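Local structure of protein (aminopeptidase) (1B65) at residues I29-G34 and T197-V202; R11-D14 and P18-G21. The protein hydrolyses peptides as an L-aminopeptidase and also acts as a D-Ala esterase/amidase, being a serine aminopeptidase with a variant of the Ntn hydrolase fold. All coordinates share one frame; numbering follows the deposited sequence.

In the fold
Both contacts involve the N-terminal stretch before strand 36-43, with centres about 15 Å apart; in interaction 1 its partner lies far along the chain. They come in series: 11-14 meets 18-21 in interaction 2, and a few residues later 29-34 meets strand 194-204 in interaction 1. That strand is outermost in a six-stranded mixed sheet within this chain. Interaction 1 is buried, while interaction 2 is at the surface. R200 of the strand passes close to R13 and T20, and both arginines form salt bridges with E334 of helix 322-342. E177 pairs with R11 and accepts a hydrogen bond from T197 N. The N-terminal stretch is thus joined to the sheet and helix 322-342 before strand 36-43.

Interaction 1: I29-G34 and T197-V202; sequences ITDVDG and TASRVV
I29 opens the contact through its backbone. I29 N donates to T197 OG1 at 2.8 Å, with a bent N-H...O angle of 143°. T197 presents this oxygen because OG1 stands opposite its own backbone N (chi1 -173°). The same hydroxyl is also hydrogen-bonded to A213 O on the adjacent strand 207-217, so two groups fix its rotation. The I29 side chain crosses that of T197 at about a right angle. I29 CB passes 3.6 Å from T197 OG1, and the end of the chain leads away to V254 and A256 of strand 251-257.

A short 3-10 turn follows, with V32 N bonded to I29 O at 3.1 Å. It brings D31 round to face S199. S199 OG donates to D31 OD2 at 2.6 Å and meets the anti lone pair, the one turned away from OD1. S199 holds OG between its backbone N and carbonyl carbon (chi1 65°), where it also accepts from G24 N. The D31 carboxylate is held further by A28 N on OD2 and Y26 N on OD1. These backbone donors would probably favour the charged form.

V32 reaches A256, beside I29. T197 and S199 point to the turn, whereas A198 and R200 point to helix 322-342, where R200 pairs with E334. The strand therefore has the 3-10 turn on one face and a helix on the other. A sheet with a helix packed on one face is consistent with the layered alpha/beta architecture of the Ntn hydrolase fold.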
ATOM      1  N   ILE A  29      11.351 -25.069 -10.013  1.00 11.61           N
ATOM      2  CA  ILE A  29      11.218 -24.542  -8.644  1.00 11.96           C
ATOM      3  C   ILE A  29      11.589 -25.517  -7.550  1.00 11.05           C
ATOM      4  O   ILE A  29      12.011 -25.151  -6.436  1.00 12.10           O
ATOM      5  CB  ILE A  29       9.770 -23.983  -8.479  1.00 11.00           C
ATOM      6  CG1 ILE A  29       9.766 -23.127  -7.195  1.00 11.92           C
ATOM      7  CG2 ILE A  29       8.772 -25.120  -8.400  1.00 12.77           C
ATOM      8  CD1 ILE A  29       8.524 -22.243  -7.044  1.00 14.52           C
ATOM      9  N   THR A  30      11.590 -26.830  -7.822  1.00 11.24           N
ATOM     10  CA  THR A  30      12.056 -27.841  -6.870  1.00 11.38           C
ATOM     11  C   THR A  30      13.569 -27.820  -6.692  1.00  9.38           C
ATOM     12  O   THR A  30      14.051 -28.502  -5.789  1.00 12.50           O
ATOM     13  CB  THR A  30      11.644 -29.256  -7.334  1.00 12.87           C
ATOM     14  OG1 THR A  30      12.101 -29.373  -8.682  1.00 13.79           O
ATOM     15  CG2 THR A  30      10.126 -29.382  -7.241  1.00 12.98           C
ATOM     16  N   ASP A  31      14.320 -26.981  -7.435  1.00  9.15           N
ATOM     17  CA  ASP A  31      15.741 -26.819  -7.175  1.00  9.57           C
ATOM     18  C   ASP A  31      15.993 -26.058  -5.872  1.00 11.31           C
ATOM     19  O   ASP A  31      17.086 -26.078  -5.294  1.00 10.03           O
ATOM     20  CB  ASP A  31      16.445 -26.091  -8.324  1.00 10.89           C
ATOM     21  CG  ASP A  31      16.531 -26.972  -9.563  1.00 11.85           C
ATOM     22  OD1 ASP A  31      16.562 -28.222  -9.502  1.00 12.73           O
ATOM     23  OD2 ASP A  31      16.538 -26.370 -10.652  1.00 12.76           O
ATOM     24  N   VAL A  32      14.942 -25.390  -5.391  1.00 11.93           N
ATOM     25  CA  VAL A  32      14.999 -24.776  -4.063  1.00 12.22           C
ATOM     26  C   VAL A  32      14.746 -25.897  -3.052  1.00 14.24           C
ATOM     27  O   VAL A  32      13.696 -26.542  -2.981  1.00 12.66           O
ATOM     28  CB  VAL A  32      13.942 -23.667  -3.907  1.00 11.97           C
ATOM     29  CG1 VAL A  32      14.000 -23.088  -2.480  1.00 12.52           C
ATOM     30  CG2 VAL A  32      14.203 -22.540  -4.901  1.00 13.52           C
ATOM     31  N   ASP A  33      15.727 -26.167  -2.198  1.00 16.70           N
ATOM     32  CA  ASP A  33      15.674 -27.284  -1.258  1.00 20.74           C
ATOM     33  C   ASP A  33      14.406 -27.352  -0.410  1.00 17.79           C
ATOM     34  O   ASP A  33      13.952 -26.339   0.145  1.00 17.08           O
ATOM     35  CB  ASP A  33      16.871 -27.139  -0.318  1.00 28.65           C
ATOM     36  CG  ASP A  33      16.526 -26.285   0.898  1.00 33.98           C
ATOM     37  OD1 ASP A  33      16.139 -25.071   0.728  1.00 35.88           O
ATOM     38  OD2 ASP A  33      16.570 -26.860   2.020  1.00 36.30           O
ATOM     39  N   GLY A  34      13.795 -28.516  -0.410  1.00 15.76           N
ATOM     40  CA  GLY A  34      12.625 -28.771   0.420  1.00 14.18           C
ATOM     41  C   GLY A  34      11.307 -28.411  -0.251  1.00 12.88           C
ATOM     42  O   GLY A  34      10.309 -28.727   0.357  1.00 12.03           O
ATOM     43  N   THR A 197       8.187 -23.669 -15.495  1.00  9.21           N
ATOM     44  CA  THR A 197       9.063 -23.468 -14.315  1.00  9.65           C
ATOM     45  C   THR A 197      10.498 -23.293 -14.774  1.00  9.84           C
ATOM     46  O   THR A 197      10.848 -23.678 -15.907  1.00 10.77           O
ATOM     47  CB  THR A 197       8.831 -24.598 -13.314  1.00 10.88           C
ATOM     48  OG1 THR A 197       9.558 -24.333 -12.092  1.00 11.05           O
ATOM     49  CG2 THR A 197       9.318 -25.975 -13.813  1.00 12.12           C
ATOM     50  N   ALA A 198      11.341 -22.698 -13.951  1.00 10.61           N
ATOM     51  CA  ALA A 198      12.764 -22.503 -14.278  1.00 11.28           C
ATOM     52  C   ALA A 198      13.472 -22.150 -12.973  1.00 10.01           C
ATOM     53  O   ALA A 198      12.789 -21.754 -11.997  1.00 11.64           O
ATOM     54  CB  ALA A 198      12.970 -21.347 -15.264  1.00 12.22           C
ATOM     55  N   SER A 199      14.797 -22.209 -13.007  1.00  9.41           N
ATOM     56  CA  SER A 199      15.567 -21.787 -11.835  1.00 11.02           C
ATOM     57  C   SER A 199      16.898 -21.170 -12.266  1.00 12.43           C
ATOM     58  O   SER A 199      17.383 -21.314 -13.395  1.00 11.96           O
ATOM     59  CB  SER A 199      15.858 -22.936 -10.854  1.00 11.41           C
ATOM     60  OG  SER A 199      16.724 -23.909 -11.503  1.00 10.30           O
ATOM     61  N   ARG A 200      17.510 -20.477 -11.291  1.00 11.62           N
ATOM     62  CA  ARG A 200      18.807 -19.870 -11.522  1.00 11.66           C
ATOM     63  C   ARG A 200      19.619 -20.038 -10.239  1.00 13.52           C
ATOM     64  O   ARG A 200      19.037 -19.960  -9.150  1.00 13.45           O
ATOM     65  CB  ARG A 200      18.779 -18.382 -11.854  1.00 12.62           C
ATOM     66  CG  ARG A 200      18.162 -17.979 -13.192  1.00 12.00           C
ATOM     67  CD  ARG A 200      19.026 -18.559 -14.321  1.00 12.20           C
ATOM     68  NE  ARG A 200      18.559 -18.067 -15.628  1.00 13.18           N
ATOM     69  CZ  ARG A 200      17.575 -18.673 -16.280  1.00 15.40           C
ATOM     70  NH1 ARG A 200      16.956 -19.751 -15.802  1.00 11.85           N
ATOM     71  NH2 ARG A 200      17.199 -18.160 -17.472  1.00 13.55           N
ATOM     72  N   VAL A 201      20.940 -20.165 -10.370  1.00 12.46           N
ATOM     73  CA  VAL A 201      21.746 -20.221  -9.132  1.00 12.76           C
ATOM     74  C   VAL A 201      22.626 -18.989  -9.146  1.00 14.91           C
ATOM     75  O   VAL A 201      23.162 -18.620 -10.230  1.00 16.99           O
ATOM     76  CB  VAL A 201      22.540 -21.532  -9.070  1.00 16.26           C
ATOM     77  CG1 VAL A 201      23.601 -21.567  -7.996  1.00 19.62           C
ATOM     78  CG2 VAL A 201      21.577 -22.698  -8.874  1.00 16.61           C
ATOM     79  N   VAL A 202      22.748 -18.307  -8.005  1.00 13.33           N
ATOM     80  CA  VAL A 202      23.603 -17.115  -7.975  1.00 16.03           C
ATOM     81  C   VAL A 202      24.570 -17.262  -6.781  1.00 17.10           C
ATOM     82  O   VAL A 202      24.183 -17.848  -5.786  1.00 16.81           O
ATOM     83  CB  VAL A 202      22.789 -15.820  -7.755  1.00 20.00           C
ATOM     84  CG1 VAL A 202      21.892 -15.523  -8.973  1.00 21.18           C
ATOM     85  CG2 VAL A 202      21.914 -15.923  -6.532  1.00 21.16           C
TER

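Interaction 2: R11-D14 and P18-G21; sequences RARD and PFTG
G21 O is gripped by both terminal nitrogens of the R13 guanidinium. R13 NH2 lies 3.1 Å from G21 O and gives a bond with an angle of 137°. R13 NH1 adds a weak one to G21 O at 3.2 Å. R13 NH2 also donates to T20 O, and the 2.5 Å between them is doubtfully short. Both carbonyl oxygens sit at the edge of the guanidinium, tilted a little out of its plane. R13 can span the gap because its chain is extended from CG to NE.

F19 supports the same group from one face. F19 CB lies over the guanidinium toward the rim, 3.8 Å from R13 NH2. The planes of the F19 ring and the guanidinium are 25° apart, but the contact is made by CB. With CG beside the backbone N (chi1 -79°), the ring swings back toward A12. There F19 CE2 meets A12 CB at 3.7 Å. T20 OG1 lies in the plane of the F19 ring, at its edge. One water accepts weakly from R13 NH1 and donates to F19 O at 2.9 Å.

Within 11-14, R11 N donates to D14 OD2 in a nearly straight bond, which ties together the ends of this segment.

The loop is folded against helix 322-342. E334 forms a salt bridge with R13 NE and touches F19, N338 packs on R11 and A12, and D330 lies against T20. R200, on strand 194-204, comes close to R13 and shares E334 with it, so the glutamate sits between helix, loop and strand 194-204.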
ATOM      1  N   ARG A  11      12.577 -28.848 -23.790  1.00 18.82           N
ATOM      2  CA  ARG A  11      12.110 -27.619 -23.115  1.00 17.56           C
ATOM      3  C   ARG A  11      12.662 -26.477 -23.938  1.00 16.63           C
ATOM      4  O   ARG A  11      13.354 -26.740 -24.954  1.00 16.72           O
ATOM      5  CB  ARG A  11      12.586 -27.607 -21.657  1.00 15.01           C
ATOM      6  CG  ARG A  11      11.982 -28.757 -20.850  1.00 13.77           C
ATOM      7  CD  ARG A  11      12.589 -28.745 -19.437  1.00 13.84           C
ATOM      8  NE  ARG A  11      11.884 -27.719 -18.630  1.00 13.12           N
ATOM      9  CZ  ARG A  11      12.364 -27.405 -17.401  1.00 13.98           C
ATOM     10  NH1 ARG A  11      13.455 -27.993 -16.955  1.00 13.14           N
ATOM     11  NH2 ARG A  11      11.704 -26.510 -16.686  1.00 12.67           N
ATOM     12  N   ALA A  12      12.462 -25.200 -23.578  1.00 15.87           N
ATOM     13  CA  ALA A  12      12.901 -24.118 -24.439  1.00 17.74           C
ATOM     14  C   ALA A  12      14.396 -24.176 -24.718  1.00 17.87           C
ATOM     15  O   ALA A  12      14.782 -23.943 -25.858  1.00 18.43           O
ATOM     16  CB  ALA A  12      12.588 -22.721 -23.903  1.00 18.43           C
ATOM     17  N   ARG A  13      15.247 -24.440 -23.715  1.00 16.85           N
ATOM     18  CA  ARG A  13      16.685 -24.458 -23.974  1.00 18.60           C
ATOM     19  C   ARG A  13      17.029 -25.526 -25.011  1.00 19.99           C
ATOM     20  O   ARG A  13      17.979 -25.345 -25.770  1.00 19.64           O
ATOM     21  CB  ARG A  13      17.519 -24.752 -22.723  1.00 18.07           C
ATOM     22  CG  ARG A  13      17.543 -23.521 -21.820  1.00 18.41           C
ATOM     23  CD  ARG A  13      18.304 -23.864 -20.517  1.00 19.93           C
ATOM     24  NE  ARG A  13      18.140 -22.714 -19.622  1.00 18.40           N
ATOM     25  CZ  ARG A  13      19.117 -21.948 -19.207  1.00 19.29           C
ATOM     26  NH1 ARG A  13      20.371 -22.229 -19.566  1.00 21.19           N
ATOM     27  NH2 ARG A  13      18.850 -20.937 -18.396  1.00 18.45           N
ATOM     28  N   ASP A  14      16.333 -26.644 -25.008  1.00 20.92           N
ATOM     29  CA  ASP A  14      16.566 -27.719 -25.963  1.00 22.14           C
ATOM     30  C   ASP A  14      16.346 -27.315 -27.406  1.00 24.04           C
ATOM     31  O   ASP A  14      16.916 -27.950 -28.308  1.00 24.26           O
ATOM     32  CB  ASP A  14      15.608 -28.872 -25.624  1.00 23.92           C
ATOM     33  CG  ASP A  14      15.937 -29.426 -24.250  1.00 25.70           C
ATOM     34  OD1 ASP A  14      17.137 -29.709 -24.046  1.00 28.59           O
ATOM     35  OD2 ASP A  14      15.045 -29.568 -23.396  1.00 24.56           O
ATOM     36  N   PRO A  18      17.934 -18.742 -26.765  1.00 23.27           N
ATOM     37  CA  PRO A  18      19.100 -18.206 -26.108  1.00 24.01           C
ATOM     38  C   PRO A  18      18.944 -17.813 -24.654  1.00 24.54           C
ATOM     39  O   PRO A  18      19.200 -16.668 -24.304  1.00 25.75           O
ATOM     40  CB  PRO A  18      19.466 -16.957 -26.932  1.00 24.20           C
ATOM     41  CG  PRO A  18      18.165 -16.527 -27.518  1.00 24.05           C
ATOM     42  CD  PRO A  18      17.326 -17.764 -27.702  1.00 23.50           C
ATOM     43  N   PHE A  19      18.579 -18.760 -23.801  1.00 23.74           N
ATOM     44  CA  PHE A  19      18.475 -18.439 -22.401  1.00 25.19           C
ATOM     45  C   PHE A  19      19.806 -18.376 -21.670  1.00 29.96           C
ATOM     46  O   PHE A  19      20.818 -19.006 -21.725  1.00 31.02           O
ATOM     47  CB  PHE A  19      17.547 -19.417 -21.670  1.00 23.47           C
ATOM     48  CG  PHE A  19      16.119 -19.022 -21.954  1.00 21.88           C
ATOM     49  CD1 PHE A  19      15.584 -17.870 -21.397  1.00 21.05           C
ATOM     50  CD2 PHE A  19      15.324 -19.771 -22.796  1.00 21.12           C
ATOM     51  CE1 PHE A  19      14.280 -17.480 -21.662  1.00 21.52           C
ATOM     52  CE2 PHE A  19      14.022 -19.410 -23.044  1.00 20.68           C
ATOM     53  CZ  PHE A  19      13.478 -18.255 -22.498  1.00 22.90           C
ATOM     54  N   THR A  20      19.857 -17.461 -20.773  1.00 32.62           N
ATOM     55  CA  THR A  20      20.153 -16.812 -19.590  1.00 36.23           C
ATOM     56  C   THR A  20      20.708 -17.792 -18.555  1.00 34.29           C
ATOM     57  O   THR A  20      20.072 -18.767 -18.175  1.00 38.35           O
ATOM     58  CB  THR A  20      18.756 -16.307 -19.085  1.00 36.56           C
ATOM     59  OG1 THR A  20      17.823 -17.333 -19.480  1.00 42.38           O
ATOM     60  CG2 THR A  20      18.280 -15.046 -19.750  1.00 38.33           C
ATOM     61  N   GLY A  21      21.943 -17.707 -18.132  1.00 31.88           N
ATOM     62  CA  GLY A  21      22.583 -18.339 -17.043  1.00 25.33           C
ATOM     63  C   GLY A  21      22.462 -19.782 -16.610  1.00 21.85           C
ATOM     64  O   GLY A  21      21.679 -20.631 -17.071  1.00 22.14           O
TER
HETATM   65  O   HOH W   1      22.800 -19.962 -19.817  1.00 48.27           O